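Local coordinates for DUF1881 domain-containing protein (PDB 5Z6E) that is an abundant perithecial protein whose N-terminal beta gamma-crystallin domain, held in this chain, binds calcium when isolated, a site apparently inoperative in the whole protein, at residues D23-G28 with S81-V86; F42-G47 with A72-I77; S49-A54 with E66-Q71. All blocks are in the same frame, centred on the assembly; numbering follows the deposited sequence.

Interaction 1 (D23-G28 with S81-V86); sequences DTYAVG and SRFRVV. With CA (calcium ion), chain B.
Y25 and F83 meet in a T-shaped pair, a compact example of how two sheets of a beta sandwich are locked by rings turned against each other. The edge of F83 points into the face of Y25, with its CZ over the middle of the tyrosine ring; the planes stand at 85° and the ring centroids lie 5.0 Å apart. The closest atoms are Y25 CD1 and F83 CZ, at 3.7 Å. F83 gets there with CG between its backbone N and carbonyl carbon (chi1 63°), which raises the ring from strand 82-87 toward strand 22-26. Beside the rings CB of V85 sits tightly, 3.4 Å from the carbonyl O of A26, while its CG2 meets CB of Y25 more loosely, at 4.1 Å.

Toward G28 the contact thins and becomes partly open to solvent. V27 lays CG2 4.0 Å from V85 CG1, and the N-H of G28 ends the contact with a bond to V85 O (2.9 Å, 161°). G28 has positive phi, a conformation that suits glycine, and the chain turns here toward strand 29-32.

An alanine in place of Y25 would probably leave the edge of F83 facing a gap and Y41 OH with one partner fewer, its bond to D23 OD2 remaining. At the other end of 81-86, S81 OG binds calcium at 2.4 Å, in a site completed by D39, Q56, G79 and two waters, while S81 and R82 form a classic beta bulge facing W55. The chemistry is thus divided: apolar, ring-led packing joins the sheets, a single backbone bond ties the turn after strand 22-26 to strand 82-87, and the metal-binding oxygen of S81 takes no part in this packing.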
# COMPACT_ATOMS: atom_id res chain seq x y z
N ASP A 23 -4.15 -3.77 7.89
CA ASP A 23 -4.30 -4.95 7.07
C ASP A 23 -2.95 -5.32 6.49
O ASP A 23 -2.35 -4.52 5.77
CB ASP A 23 -5.31 -4.71 5.94
CG ASP A 23 -6.73 -4.53 6.46
OD1 ASP A 23 -7.00 -4.92 7.61
OD2 ASP A 23 -7.57 -4.00 5.70
N THR A 24 -2.46 -6.51 6.81
CA THR A 24 -1.12 -6.91 6.40
C THR A 24 -1.13 -7.66 5.06
O THR A 24 -1.93 -8.57 4.84
CB THR A 24 -0.44 -7.77 7.47
OG1 THR A 24 -0.31 -7.02 8.69
CG2 THR A 24 0.95 -8.20 7.00
N TYR A 25 -0.24 -7.24 4.17
CA TYR A 25 -0.01 -7.91 2.89
C TYR A 25 1.49 -8.20 2.78
O TYR A 25 2.28 -7.65 3.54
CB TYR A 25 -0.48 -7.02 1.73
CG TYR A 25 -1.95 -6.63 1.81
CD1 TYR A 25 -2.36 -5.51 2.52
CD2 TYR A 25 -2.91 -7.38 1.16
CE1 TYR A 25 -3.71 -5.15 2.59
CE2 TYR A 25 -4.25 -7.03 1.20
CZ TYR A 25 -4.65 -5.92 1.92
OH TYR A 25 -6.00 -5.58 1.97
N ALA A 26 1.87 -9.07 1.85
CA ALA A 26 3.27 -9.48 1.74
C ALA A 26 3.76 -9.50 0.30
O ALA A 26 2.96 -9.58 -0.65
CB ALA A 26 3.45 -10.86 2.38
N VAL A 27 5.08 -9.47 0.13
CA VAL A 27 5.68 -9.61 -1.19
C VAL A 27 5.11 -10.83 -1.91
O VAL A 27 4.95 -11.89 -1.30
CB VAL A 27 7.23 -9.71 -1.08
CG1 VAL A 27 7.85 -10.15 -2.40
CG2 VAL A 27 7.80 -8.36 -0.66
N GLY A 28 4.75 -10.67 -3.18
CA GLY A 28 4.18 -11.75 -3.96
C GLY A 28 2.67 -11.65 -4.13
O GLY A 28 2.06 -12.48 -4.79
N SER A 81 -7.09 1.76 -5.28
CA SER A 81 -7.92 0.61 -5.63
C SER A 81 -7.15 -0.67 -5.94
O SER A 81 -7.70 -1.76 -5.83
CB SER A 81 -8.81 0.95 -6.83
OG SER A 81 -9.77 1.93 -6.46
N ARG A 82 -5.90 -0.55 -6.35
CA ARG A 82 -5.13 -1.74 -6.68
C ARG A 82 -3.65 -1.54 -6.37
O ARG A 82 -3.12 -0.45 -6.55
CB ARG A 82 -5.31 -2.09 -8.16
CG ARG A 82 -4.45 -3.26 -8.59
CD ARG A 82 -5.01 -3.95 -9.79
NE ARG A 82 -4.11 -4.97 -10.30
CZ ARG A 82 -4.16 -6.25 -9.96
NH1 ARG A 82 -5.08 -6.67 -9.10
NH2 ARG A 82 -3.29 -7.11 -10.47
N PHE A 83 -2.99 -2.59 -5.90
CA PHE A 83 -1.56 -2.53 -5.67
C PHE A 83 -0.93 -3.92 -5.76
O PHE A 83 -1.62 -4.93 -5.66
CB PHE A 83 -1.24 -1.89 -4.31
CG PHE A 83 -1.77 -2.68 -3.12
CD1 PHE A 83 -1.00 -3.67 -2.52
CD2 PHE A 83 -3.03 -2.42 -2.61
CE1 PHE A 83 -1.49 -4.40 -1.43
CE2 PHE A 83 -3.53 -3.14 -1.53
CZ PHE A 83 -2.75 -4.12 -0.93
N ARG A 84 0.38 -3.94 -5.97
CA ARG A 84 1.17 -5.16 -5.90
C ARG A 84 2.25 -4.94 -4.85
O ARG A 84 2.81 -3.85 -4.76
CB ARG A 84 1.81 -5.50 -7.25
CG ARG A 84 0.88 -5.47 -8.43
CD ARG A 84 1.64 -5.71 -9.73
NE ARG A 84 2.43 -6.93 -9.65
CZ ARG A 84 3.62 -7.10 -10.22
NH1 ARG A 84 4.17 -6.12 -10.93
NH2 ARG A 84 4.26 -8.26 -10.08
N VAL A 85 2.54 -5.97 -4.07
CA VAL A 85 3.70 -5.92 -3.18
C VAL A 85 4.80 -6.76 -3.82
O VAL A 85 4.61 -7.96 -4.09
CB VAL A 85 3.36 -6.44 -1.78
CG1 VAL A 85 4.52 -6.13 -0.81
CG2 VAL A 85 2.05 -5.80 -1.27
N VAL A 86 5.93 -6.13 -4.10
CA VAL A 86 7.01 -6.79 -4.83
C VAL A 86 8.33 -6.64 -4.08
O VAL A 86 8.47 -5.80 -3.19
CB VAL A 86 7.15 -6.21 -6.26
CG1 VAL A 86 5.84 -6.37 -7.04
CG2 VAL A 86 7.58 -4.75 -6.21
CA CA B . -9.83 4.26 -6.80
O HOH W 1 -10.21 6.55 -7.14
O HOH W 2 -12.29 3.95 -6.63

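Interaction 2 (F42-G47 with A72-I77); sequences FSVAVG and ADISDI. With K (potassium ion), chain C.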
# COMPACT_ATOMS: atom_id res chain seq x y z
N PHE A 42 -5.34 4.94 3.75
CA PHE A 42 -4.75 6.28 3.75
C PHE A 42 -3.31 6.35 4.27
O PHE A 42 -2.68 7.41 4.21
CB PHE A 42 -5.65 7.24 4.53
CG PHE A 42 -6.82 7.71 3.71
CD1 PHE A 42 -6.65 8.72 2.77
CD2 PHE A 42 -8.06 7.08 3.81
CE1 PHE A 42 -7.71 9.13 1.97
CE2 PHE A 42 -9.12 7.49 3.02
CZ PHE A 42 -8.94 8.52 2.09
N SER A 43 -2.78 5.24 4.76
CA SER A 43 -1.35 5.20 5.06
C SER A 43 -0.87 3.77 5.00
O SER A 43 -1.68 2.83 5.03
CB SER A 43 -1.04 5.84 6.43
OG SER A 43 -1.68 5.14 7.49
N VAL A 44 0.44 3.58 4.90
CA VAL A 44 0.98 2.23 4.72
C VAL A 44 2.37 2.14 5.33
O VAL A 44 3.23 2.98 5.08
CB VAL A 44 1.00 1.82 3.22
CG1 VAL A 44 1.78 2.84 2.34
CG2 VAL A 44 1.53 0.38 3.04
N ALA A 45 2.57 1.14 6.18
CA ALA A 45 3.89 0.86 6.72
C ALA A 45 4.55 -0.13 5.79
O ALA A 45 3.95 -1.13 5.43
CB ALA A 45 3.80 0.28 8.13
N VAL A 46 5.79 0.15 5.39
CA VAL A 46 6.43 -0.65 4.35
C VAL A 46 7.68 -1.32 4.91
O VAL A 46 8.58 -0.64 5.39
CB VAL A 46 6.78 0.21 3.11
CG1 VAL A 46 7.53 -0.60 2.06
CG2 VAL A 46 5.51 0.82 2.50
N GLY A 47 7.71 -2.65 4.84
CA GLY A 47 8.83 -3.41 5.37
C GLY A 47 10.10 -3.21 4.57
O GLY A 47 10.05 -2.85 3.39
N ALA A 72 2.78 8.17 5.52
CA ALA A 72 1.79 8.60 6.51
C ALA A 72 0.49 9.12 5.87
O ALA A 72 -0.52 9.22 6.56
CB ALA A 72 2.38 9.68 7.41
N ASP A 73 0.52 9.45 4.58
CA ASP A 73 -0.65 10.00 3.90
C ASP A 73 -0.61 9.71 2.40
O ASP A 73 0.20 10.29 1.67
CB ASP A 73 -0.75 11.51 4.13
CG ASP A 73 -2.01 12.14 3.52
OD1 ASP A 73 -2.84 11.43 2.93
OD2 ASP A 73 -2.17 13.36 3.66
N ILE A 74 -1.49 8.83 1.93
CA ILE A 74 -1.49 8.50 0.50
C ILE A 74 -2.75 9.03 -0.18
O ILE A 74 -3.21 8.48 -1.19
CB ILE A 74 -1.35 6.98 0.25
CG1 ILE A 74 -2.46 6.19 0.96
CG2 ILE A 74 0.03 6.50 0.72
CD1 ILE A 74 -2.51 4.72 0.52
N SER A 75 -3.28 10.13 0.36
CA SER A 75 -4.41 10.86 -0.22
C SER A 75 -4.17 11.24 -1.67
O SER A 75 -5.11 11.32 -2.45
CB SER A 75 -4.67 12.16 0.57
OG SER A 75 -5.23 11.86 1.82
N ASP A 76 -2.91 11.50 -2.01
CA ASP A 76 -2.63 12.05 -3.33
C ASP A 76 -2.82 11.04 -4.47
O ASP A 76 -2.85 11.45 -5.63
CB ASP A 76 -1.21 12.66 -3.37
CG ASP A 76 -0.10 11.62 -3.32
OD1 ASP A 76 -0.34 10.44 -2.99
OD2 ASP A 76 1.06 12.01 -3.58
N ILE A 77 -2.99 9.75 -4.18
CA ILE A 77 -3.23 8.81 -5.28
C ILE A 77 -4.72 8.88 -5.68
O ILE A 77 -5.15 8.29 -6.67
CB ILE A 77 -2.81 7.35 -4.92
CG1 ILE A 77 -2.49 6.55 -6.20
CG2 ILE A 77 -3.86 6.67 -4.05
CD1 ILE A 77 -1.93 5.15 -5.96
K K C . 11.25 -1.21 1.39
O HOH W 3 12.36 0.38 2.81
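I74 and F42 illustrate how a loop can be fastened to the start of a strand by a backbone bond with a side chain packed against the same peptide group. The N-H of I74 reaches F42 O at 2.9 Å, coming from above the carbonyl plane. Next to this bond I74 CG1 presses on that peptide, 3.4 Å from F42 C; it is brought there by a first torsion of 57°, which sets CG1 between the backbone N and the carbonyl carbon. The other branch, CG2, looks toward V44 CG1 at a looser 4.4 Å.

The ring of F42 extends past the backbone bond and offers its edge to S75, whose OG lies near the ring plane, 3.6 Å from F42 CD1. That hydroxyl does not depend on the ring for its polar partner: it donates to D73 OD1 at 2.7 Å on the syn side of the carboxylate. The backbone N of S75 meets the same oxygen from above the carboxylate plane, making an Asx turn. Two donors therefore grip D73 OD1, which fixes the carboxylate and holds S75 beside the aromatic edge. On the other flank S43 turns its CB to A72 O, 3.4 Å away, while its hydroxyl is engaged with K15 and F18.

F42 and S43 form a classic beta bulge opposite Y13, where strand 43-46 joins strand 9-13 in the three-stranded sheet. The buried side chain of V44 touches V10, F12 and W67, and I74 also rests on W67, so that the loop reaches the second sheet of the beta gamma-crystallin sandwich. At its far end the strand runs into G47, whose carbonyl O binds potassium; beyond I74, the 3-10 segment 75-77 leads on toward G79 of the calcium site and then strand 82-87.

Interaction 3 (S49-A54 with E66-Q71); sequences SAKVIA and EWTTSQ. With K (potassium ion), chain C.
V52 and W67 form an antiparallel hydrogen-bonded pair, V52 N to W67 O and W67 N to V52 O both spanning 2.8 Å, the first nearly straight at 176° and the second lying in the carbonyl plane. Their side chains share one face of the sheet, and this pair is a worked case of a hairpin whose faces do different jobs. On the buried face the six-membered part of the indole is met obliquely by two aliphatic groups: V52 CG1 lies 3.7 Å from W67 CE3, and A54 CB 3.6 Å from W67 CZ3. Farther along its own chain, Q71 CG covers one face of the indole, offset toward the rim.

The more exposed face carries a charged pair, beside I53, which packs on V86. K51, fully extended with CG anti to the backbone N (chi1 162°), runs beside T68 and forms a salt bridge with E66 whose hydrogen bond, at 3.4 Å between K51 NZ and E66 OE1, is weak. A water links K51 NZ to E66 OE2, so both carboxylate oxygens take part, and OE2 is also hydrogen-bonded to Y64. Where the strands part, the carbonyl oxygens of A50 and T68 converge on potassium, at 2.6 Å from A50 O and 2.7 Å from T68 O.

G47, A48 and D88 contribute further oxygens to that ion. Strand 64-67 is the outermost of its four-stranded sheet, and strand 50-55 lies between it and strand 82-87. Across the two-sheet sandwich of the beta gamma-crystallin domain, V52 and W67 pack on F12 of strand 9-13, while W67 also touches V44 of strand 43-46.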
# COMPACT_ATOMS: atom_id res chain seq x y z
N SER A 49 12.29 -4.99 2.91
CA SER A 49 12.59 -5.58 1.59
C SER A 49 11.37 -5.56 0.67
O SER A 49 11.36 -6.22 -0.38
CB SER A 49 13.11 -7.02 1.73
OG SER A 49 12.16 -7.86 2.35
N ALA A 50 10.35 -4.81 1.06
CA ALA A 50 9.09 -4.76 0.31
C ALA A 50 8.92 -3.43 -0.40
O ALA A 50 9.37 -2.38 0.07
CB ALA A 50 7.90 -5.02 1.24
N LYS A 51 8.26 -3.48 -1.55
CA LYS A 51 7.95 -2.30 -2.34
C LYS A 51 6.51 -2.39 -2.81
O LYS A 51 6.05 -3.48 -3.18
CB LYS A 51 8.94 -2.20 -3.51
CG LYS A 51 8.54 -1.32 -4.66
CD LYS A 51 9.70 -1.29 -5.64
CE LYS A 51 9.40 -0.44 -6.86
NZ LYS A 51 10.56 -0.49 -7.82
N VAL A 52 5.78 -1.28 -2.76
CA VAL A 52 4.39 -1.26 -3.21
C VAL A 52 4.27 -0.54 -4.55
O VAL A 52 4.71 0.60 -4.68
CB VAL A 52 3.47 -0.58 -2.19
CG1 VAL A 52 2.01 -0.63 -2.67
CG2 VAL A 52 3.59 -1.25 -0.82
N ILE A 53 3.69 -1.22 -5.54
CA ILE A 53 3.33 -0.59 -6.80
C ILE A 53 1.83 -0.36 -6.76
O ILE A 53 1.08 -1.30 -6.57
CB ILE A 53 3.72 -1.47 -7.99
CG1 ILE A 53 5.23 -1.69 -8.00
CG2 ILE A 53 3.25 -0.85 -9.29
CD1 ILE A 53 5.66 -2.85 -8.87
N ALA A 54 1.39 0.89 -6.92
CA ALA A 54 0.01 1.23 -6.58
C ALA A 54 -0.70 2.05 -7.66
O ALA A 54 -0.08 2.91 -8.29
CB ALA A 54 -0.02 1.98 -5.26
N GLU A 66 5.00 4.36 -6.59
CA GLU A 66 5.85 3.30 -6.06
C GLU A 66 6.31 3.72 -4.67
O GLU A 66 6.93 4.78 -4.51
CB GLU A 66 7.03 3.01 -6.98
CG GLU A 66 6.60 2.61 -8.39
CD GLU A 66 7.76 2.26 -9.30
OE1 GLU A 66 8.93 2.36 -8.86
OE2 GLU A 66 7.51 1.87 -10.46
N TRP A 67 5.96 2.92 -3.67
CA TRP A 67 6.32 3.23 -2.29
C TRP A 67 7.31 2.20 -1.78
O TRP A 67 6.98 1.01 -1.67
CB TRP A 67 5.09 3.26 -1.37
CG TRP A 67 4.04 4.27 -1.76
CD1 TRP A 67 4.24 5.59 -2.06
CD2 TRP A 67 2.63 4.04 -1.87
NE1 TRP A 67 3.03 6.19 -2.36
CE2 TRP A 67 2.03 5.26 -2.24
CE3 TRP A 67 1.82 2.91 -1.68
CZ2 TRP A 67 0.65 5.40 -2.45
CZ3 TRP A 67 0.45 3.04 -1.88
CH2 TRP A 67 -0.12 4.28 -2.26
N THR A 68 8.53 2.66 -1.48
CA THR A 68 9.57 1.79 -0.94
C THR A 68 9.76 2.07 0.55
O THR A 68 10.56 1.41 1.22
CB THR A 68 10.92 2.00 -1.65
OG1 THR A 68 11.34 3.36 -1.49
CG2 THR A 68 10.79 1.68 -3.14
N THR A 69 9.07 3.09 1.06
CA THR A 69 9.16 3.49 2.46
C THR A 69 7.77 3.80 2.97
O THR A 69 6.86 4.05 2.18
CB THR A 69 10.05 4.74 2.67
OG1 THR A 69 9.45 5.86 2.00
CG2 THR A 69 11.48 4.53 2.16
N SER A 70 7.61 3.80 4.29
CA SER A 70 6.31 4.02 4.92
C SER A 70 5.73 5.39 4.57
O SER A 70 6.44 6.39 4.54
CB SER A 70 6.42 3.85 6.43
OG SER A 70 6.80 2.52 6.73
N GLN A 71 4.43 5.42 4.31
CA GLN A 71 3.76 6.64 3.87
C GLN A 71 2.65 7.02 4.86
O GLN A 71 1.69 6.28 5.00
CB GLN A 71 3.16 6.46 2.48
CG GLN A 71 4.16 6.02 1.42
CD GLN A 71 5.13 7.12 1.06
OE1 GLN A 71 4.75 8.28 0.93
NE2 GLN A 71 6.39 6.75 0.88
K K C . 11.25 -1.21 1.39
O HOH W 4 9.19 -0.68 -10.66
O HOH W 3 12.36 0.38 2.81

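How the interactions relate
Along the chain the contacts are enclosed one within another: 49-54 with 66-71 falls between the segments of interaction 2, which in turn fall between those of interaction 1. Interactions 1 and 2 lie on opposite sides of the domain centre, their centres 13 Å apart, and each is about 9 Å from interaction 3. Backbone bonds from R84 to I53 and from V86 to K51 join interactions 1 and 3 within the four-stranded sheet; Q71 and S70 bond to V44 and V46 to connect interactions 2 and 3, which also share the potassium ion. Interaction 1 joins the two sheets, interaction 3 builds one, and interaction 2 fastens the loop between strands 64-67 and 82-87 to the other.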